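3-hydroxyacyl-CoA dehydrogenase (Archaeoglobus fulgidus, PDB 1ZEJ) probably acts as an NAD-dependent dehydrogenase of the 3-hydroxyacyl-CoA dehydrogenase family, oxidising a hydroxyacyl-CoA or L-gulonate. Local coordinates at residues Glu52-Glu56 and Glu57-Lys61. Residues are numbered along the deposited sequence; the frame is centred on the assembly and turned at random.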
ATOM      1  N   GLU A  52       3.425  -4.688 -34.857  1.00 37.48           N
ATOM      2  CA  GLU A  52       4.593  -5.499 -34.555  1.00 38.61           C
ATOM      3  C   GLU A  52       4.757  -5.746 -33.058  1.00 37.94           C
ATOM      4  O   GLU A  52       5.503  -6.606 -32.681  1.00 37.73           O
ATOM      5  CB  GLU A  52       5.846  -4.906 -35.199  1.00 39.04           C
ATOM      6  CG  GLU A  52       6.292  -3.551 -34.678  1.00 41.52           C
ATOM      7  CD  GLU A  52       7.490  -2.992 -35.449  1.00 41.44           C
ATOM      8  OE1 GLU A  52       7.886  -3.592 -36.474  1.00 45.96           O
ATOM      9  OE2 GLU A  52       8.032  -1.938 -35.027  1.00 46.58           O
ATOM     10  N   GLN A  53       4.033  -5.026 -32.199  1.00 37.65           N
ATOM     11  CA  GLN A  53       4.058  -5.320 -30.758  1.00 37.86           C
ATOM     12  C   GLN A  53       2.885  -6.205 -30.304  1.00 37.29           C
ATOM     13  O   GLN A  53       2.812  -6.596 -29.140  1.00 37.50           O
ATOM     14  CB  GLN A  53       4.051  -4.017 -29.942  1.00 38.88           C
ATOM     15  CG  GLN A  53       5.236  -3.105 -30.206  1.00 41.53           C
ATOM     16  CD  GLN A  53       6.522  -3.655 -29.630  1.00 45.56           C
ATOM     17  OE1 GLN A  53       7.451  -4.004 -30.362  1.00 49.87           O
ATOM     18  NE2 GLN A  53       6.577  -3.751 -28.308  1.00 49.62           N
ATOM     19  N   ILE A  54       1.955  -6.507 -31.199  1.00 35.60           N
ATOM     20  CA  ILE A  54       0.775  -7.281 -30.825  1.00 35.24           C
ATOM     21  C   ILE A  54       1.014  -8.803 -31.020  1.00 34.95           C
ATOM     22  O   ILE A  54       1.592  -9.231 -32.047  1.00 34.06           O
ATOM     23  CB  ILE A  54      -0.456  -6.772 -31.604  1.00 35.31           C
ATOM     24  CG1 ILE A  54      -0.918  -5.424 -31.003  1.00 37.44           C
ATOM     25  CG2 ILE A  54      -1.575  -7.792 -31.545  1.00 36.71           C
ATOM     26  CD1 ILE A  54      -1.629  -4.530 -31.937  1.00 39.32           C
ATOM     27  N   PRO A  55       0.607  -9.624 -30.031  1.00 34.69           N
ATOM     28  CA  PRO A  55       0.854 -11.068 -30.196  1.00 34.24           C
ATOM     29  C   PRO A  55       0.231 -11.604 -31.474  1.00 34.36           C
ATOM     30  O   PRO A  55      -0.895 -11.250 -31.836  1.00 32.09           O
ATOM     31  CB  PRO A  55       0.203 -11.693 -28.955  1.00 34.03           C
ATOM     32  CG  PRO A  55       0.170 -10.613 -27.952  1.00 33.53           C
ATOM     33  CD  PRO A  55      -0.029  -9.334 -28.727  1.00 34.24           C
ATOM     34  N   GLU A  56       0.975 -12.461 -32.165  1.00 34.83           N
ATOM     35  CA  GLU A  56       0.598 -12.852 -33.523  1.00 35.50           C
ATOM     36  C   GLU A  56      -0.785 -13.507 -33.584  1.00 34.87           C
ATOM     37  O   GLU A  56      -1.548 -13.256 -34.494  1.00 34.36           O
ATOM     38  CB  GLU A  56       1.686 -13.774 -34.121  1.00 36.76           C
ATOM     39  CG  GLU A  56       1.656 -13.809 -35.623  1.00 37.08           C
ATOM     40  CD  GLU A  56       2.973 -14.242 -36.267  1.00 38.25           C
ATOM     41  OE1 GLU A  56       4.050 -14.179 -35.624  1.00 44.17           O
ATOM     42  OE2 GLU A  56       2.924 -14.626 -37.457  1.00 44.62           O
ATOM     43  N   GLU A  57      -1.117 -14.308 -32.579  1.00 35.91           N
ATOM     44  CA  GLU A  57      -2.413 -14.987 -32.505  1.00 36.31           C
ATOM     45  C   GLU A  57      -3.595 -14.038 -32.422  1.00 35.00           C
ATOM     46  O   GLU A  57      -4.716 -14.456 -32.736  1.00 34.95           O
ATOM     47  CB  GLU A  57      -2.526 -15.897 -31.281  1.00 37.42           C
ATOM     48  CG  GLU A  57      -1.214 -16.512 -30.752  1.00 42.56           C
ATOM     49  CD  GLU A  57      -0.454 -15.544 -29.863  1.00 45.47           C
ATOM     50  OE1 GLU A  57      -1.077 -14.990 -28.918  1.00 47.35           O
ATOM     51  OE2 GLU A  57       0.756 -15.346 -30.145  1.00 46.85           O
ATOM     52  N   LEU A  58      -3.363 -12.797 -31.962  1.00 32.94           N
ATOM     53  CA  LEU A  58      -4.440 -11.820 -31.840  1.00 32.14           C
ATOM     54  C   LEU A  58      -4.650 -10.980 -33.098  1.00 31.92           C
ATOM     55  O   LEU A  58      -5.643 -10.273 -33.175  1.00 29.49           O
ATOM     56  CB  LEU A  58      -4.210 -10.884 -30.653  1.00 31.18           C
ATOM     57  CG  LEU A  58      -4.128 -11.626 -29.323  1.00 32.14           C
ATOM     58  CD1 LEU A  58      -3.770 -10.707 -28.214  1.00 32.33           C
ATOM     59  CD2 LEU A  58      -5.425 -12.362 -29.037  1.00 33.82           C
ATOM     60  N   LEU A  59      -3.743 -11.073 -34.072  1.00 32.07           N
ATOM     61  CA  LEU A  59      -3.770 -10.141 -35.194  1.00 32.51           C
ATOM     62  C   LEU A  59      -4.977 -10.390 -36.070  1.00 32.65           C
ATOM     63  O   LEU A  59      -5.456  -9.465 -36.721  1.00 33.01           O
ATOM     64  CB  LEU A  59      -2.473 -10.176 -36.017  1.00 33.20           C
ATOM     65  CG  LEU A  59      -1.263  -9.421 -35.446  1.00 34.71           C
ATOM     66  CD1 LEU A  59      -0.037  -9.752 -36.292  1.00 38.50           C
ATOM     67  CD2 LEU A  59      -1.497  -7.904 -35.369  1.00 37.88           C
ATOM     68  N   SER A  60      -5.507 -11.614 -36.036  1.00 31.61           N
ATOM     69  CA  SER A  60      -6.721 -11.945 -36.792  1.00 32.14           C
ATOM     70  C   SER A  60      -7.971 -11.218 -36.221  1.00 31.27           C
ATOM     71  O   SER A  60      -8.953 -11.034 -36.920  1.00 32.05           O
ATOM     72  CB  SER A  60      -6.924 -13.478 -36.838  1.00 32.61           C
ATOM     73  OG  SER A  60      -7.317 -13.973 -35.564  1.00 34.12           O
ATOM     74  N   LYS A  61      -7.912 -10.750 -34.985  1.00 30.35           N
ATOM     75  CA  LYS A  61      -9.060 -10.066 -34.369  1.00 30.94           C
ATOM     76  C   LYS A  61      -8.974  -8.518 -34.407  1.00 30.05           C
ATOM     77  O   LYS A  61      -9.896  -7.847 -33.966  1.00 30.66           O
ATOM     78  CB  LYS A  61      -9.208 -10.524 -32.918  1.00 31.49           C
ATOM     79  CG  LYS A  61      -9.389 -12.060 -32.743  1.00 37.07           C
ATOM     80  CD  LYS A  61     -10.853 -12.402 -32.463  1.00 41.37           C
ATOM     81  CE  LYS A  61     -11.152 -12.536 -30.946  1.00 44.13           C
ATOM     82  NZ  LYS A  61     -12.615 -12.844 -30.665  1.00 45.74           N
TER
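Ile54 meets Leu58 and Leu59 in the short connection that carries the chain from helix 44-53 to strand 62-65, outermost in the chain's sheet, of the Rossmann-type NAD-binding domain. Its backbone forms two overlapping beta turns: Leu58 N donates to Pro55 O at 2.9 Å, and Leu59 N to Glu56 O at 3.1 Å, each from residue i+3 back to residue i. The second bond is the straighter, with an N-H...O angle of 165°. The close-packed side faces inward. With its CG2 anti to the backbone N, Ile54 sets this methyl 3.8 Å from Leu59 CD2, while the same CG2 lies 4.2 Å from Leu58 CB, where the two side chains meet at about a right angle. Ile29 of helix 22-32 touches Ile54, Pro55 and Leu58, and Phe64 of strand 62-65 touches Ile54 and Leu59, so the inner face of the turn packs against both helix 22-32 and strand 62-65. An alanine in place of Leu59 would remove the CD2 methyl and is likely to leave a gap beside Ile54 and Phe64. The outer side is looser and acidic: Glu56 and Glu57 are exposed, and their carboxylates stay apart, OE1 of Glu56 lying 6.5 Å from OE2 of Glu57. A bend at chi2 (82°) turns the Glu57 carboxylate back toward the CB edge of Pro55, with OE1 3.5 Å from Pro55 CB.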